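Local coordinates for flagellar hook associated protein type 3 FlgL (Legionella pneumophila subsp. pneumophila, PDB 5YTI) that probably serves as a structural protein of the bacterial flagellum, at the junction that joins the hook to the flagellin filament, at residues A218-N223 with T243-V248. Residues are numbered along the deposited sequence; the frame is centred on the assembly and turned at random.
Sequences AFVPDN and TLSGNV
The carboxylate of buried Asp222 grips the turn at Thr243-Ser245 in a surface contact at the strand ends of a beta-meander, part of the five-stranded antiparallel sheet of FlgL. Residues 218-223 lead into strand 224-230, and residues 243-245 connect strand 236-242 to 246-249, the outermost strand of this chain's sheet on that side; 224-230, 236-242 and 246-249 are the three meander strands, so the carboxylate ties the entrance of the first to the turn joining the other two. In this turn, which has helical backbone angles without regular helical bonding, Leu244 N and Ser245 OG both face the Asp222 carboxylate. Its OD1 takes the N-H of Leu244 almost straight, 3.1 Å and 169°, through the syn lone pair. The same oxygen also accepts the N-H of Asn223, met from above the carboxylate plane, so two backbone donors hold OD1. Leu244 N makes a weak second bond to Asp222 OD2. With its CG swung anti to the backbone N (chi1 -159°), Asp222 reaches across to the turn, where the side chain of Leu244 crosses it at a slant, Leu244 CG lying 3.6 Å from Asp222 OD1. Beside it, Thr243 N bonds Asn223 O (3.0 Å), just beyond the ends of strands 224-230 and 236-242, and Thr243 OG1 rests 3.5 Å from Asn223 CB. The Asn223 amide is engaged elsewhere, its ND2 bonding Ser343 OG of the second subunit, whose Gly336 packs on Pro221. Val220 and Ser245 both touch Asn270, and the Val220 carbonyl is bonded by the Tyr224 hydroxyl. On the other carboxylate oxygen, Ser245 OG donates to Asp222 OD2 over 3.0 Å, arriving on the anti side and 22° out of the carboxylate plane.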
loop_
_atom_site.group_PDB
_atom_site.type_symbol
_atom_site.label_atom_id
_atom_site.label_comp_id
_atom_site.label_asym_id
_atom_site.label_seq_id
_atom_site.Cartn_x
_atom_site.Cartn_y
_atom_site.Cartn_z
ATOM N N ALA A 218 14.816 13.473 3.658
ATOM C CA ALA A 218 14.218 14.602 4.371
ATOM C C ALA A 218 12.767 14.324 4.860
ATOM O O ALA A 218 12.198 15.147 5.564
ATOM C CB ALA A 218 14.247 15.838 3.492
ATOM N N PHE A 219 12.199 13.169 4.480
ATOM C CA PHE A 219 10.789 12.870 4.635
ATOM C C PHE A 219 10.424 12.662 6.087
ATOM O O PHE A 219 11.150 11.989 6.809
ATOM C CB PHE A 219 10.453 11.597 3.882
ATOM C CG PHE A 219 9.068 11.073 4.155
ATOM C CD1 PHE A 219 7.969 11.606 3.513
ATOM C CD2 PHE A 219 8.868 10.026 5.042
ATOM C CE1 PHE A 219 6.712 11.101 3.747
ATOM C CE2 PHE A 219 7.602 9.522 5.293
ATOM C CZ PHE A 219 6.525 10.075 4.653
ATOM N N VAL A 220 9.291 13.229 6.503
ATOM C CA VAL A 220 8.785 13.016 7.859
ATOM C C VAL A 220 7.277 12.723 7.862
ATOM O O VAL A 220 6.445 13.578 7.514
ATOM C CB VAL A 220 9.072 14.226 8.789
ATOM C CG1 VAL A 220 8.534 13.935 10.182
ATOM C CG2 VAL A 220 10.558 14.533 8.838
ATOM N N PRO A 221 6.913 11.512 8.264
ATOM C CA PRO A 221 5.480 11.309 8.285
ATOM C C PRO A 221 4.851 12.136 9.453
ATOM O O PRO A 221 5.388 12.161 10.592
ATOM C CB PRO A 221 5.356 9.791 8.497
ATOM C CG PRO A 221 6.640 9.368 9.196
ATOM C CD PRO A 221 7.666 10.461 8.986
ATOM N N ASP A 222 3.750 12.831 9.158
ATOM C CA ASP A 222 3.044 13.634 10.154
ATOM C C ASP A 222 1.657 14.006 9.635
ATOM O O ASP A 222 1.346 13.848 8.468
ATOM C CB ASP A 222 3.855 14.902 10.482
ATOM C CG ASP A 222 3.496 15.547 11.854
ATOM O OD1 ASP A 222 2.571 15.044 12.544
ATOM O OD2 ASP A 222 4.156 16.574 12.223
ATOM N N ASN A 223 0.823 14.493 10.539
ATOM C CA ASN A 223 -0.453 15.114 10.201
ATOM C C ASN A 223 -0.257 16.639 10.115
ATOM O O ASN A 223 -0.012 17.351 11.125
ATOM C CB ASN A 223 -1.495 14.778 11.262
ATOM C CG ASN A 223 -2.055 13.411 11.099
ATOM O OD1 ASN A 223 -2.704 13.153 10.124
ATOM N ND2 ASN A 223 -1.844 12.546 12.058
ATOM N N THR A 243 1.161 18.033 13.848
ATOM C CA THR A 243 0.992 17.591 15.186
ATOM C C THR A 243 2.334 17.384 15.826
ATOM O O THR A 243 2.592 17.969 16.860
ATOM C CB THR A 243 0.249 16.267 15.255
ATOM O OG1 THR A 243 -0.876 16.309 14.381
ATOM C CG2 THR A 243 -0.206 16.008 16.680
ATOM N N LEU A 244 3.196 16.570 15.217
ATOM C CA LEU A 244 4.484 16.200 15.834
ATOM C C LEU A 244 5.564 17.220 15.583
ATOM O O LEU A 244 6.501 17.297 16.342
ATOM C CB LEU A 244 4.983 14.838 15.330
ATOM C CG LEU A 244 4.024 13.633 15.503
ATOM C CD1 LEU A 244 4.338 12.469 14.542
ATOM C CD2 LEU A 244 3.956 13.150 16.966
ATOM N N SER A 245 5.437 18.000 14.519
ATOM C CA SER A 245 6.543 18.820 14.020
ATOM C C SER A 245 6.433 20.234 14.494
ATOM O O SER A 245 7.334 21.033 14.259
ATOM C CB SER A 245 6.541 18.835 12.488
ATOM O OG SER A 245 6.979 17.608 11.964
ATOM N N GLY A 246 5.327 20.563 15.148
ATOM C CA GLY A 246 5.053 21.953 15.443
ATOM C C GLY A 246 5.105 22.634 14.099
ATOM O O GLY A 246 4.738 22.030 13.090
ATOM N N ASN A 247 5.582 23.873 14.078
ATOM C CA ASN A 247 5.624 24.664 12.834
ATOM C C ASN A 247 6.797 24.263 11.960
ATOM O O ASN A 247 7.933 24.148 12.447
ATOM C CB ASN A 247 5.817 26.154 13.099
ATOM C CG ASN A 247 4.913 26.681 14.157
ATOM O OD1 ASN A 247 3.752 26.941 13.883
ATOM N ND2 ASN A 247 5.452 26.891 15.362
ATOM N N VAL A 248 6.533 24.099 10.667
ATOM C CA VAL A 248 7.612 23.804 9.740
ATOM C C VAL A 248 7.784 24.952 8.758
ATOM O O VAL A 248 8.914 25.353 8.546
ATOM C CB VAL A 248 7.496 22.408 9.063
ATOM C CG1 VAL A 248 8.343 21.368 9.817
ATOM C CG2 VAL A 248 6.051 21.954 8.991
#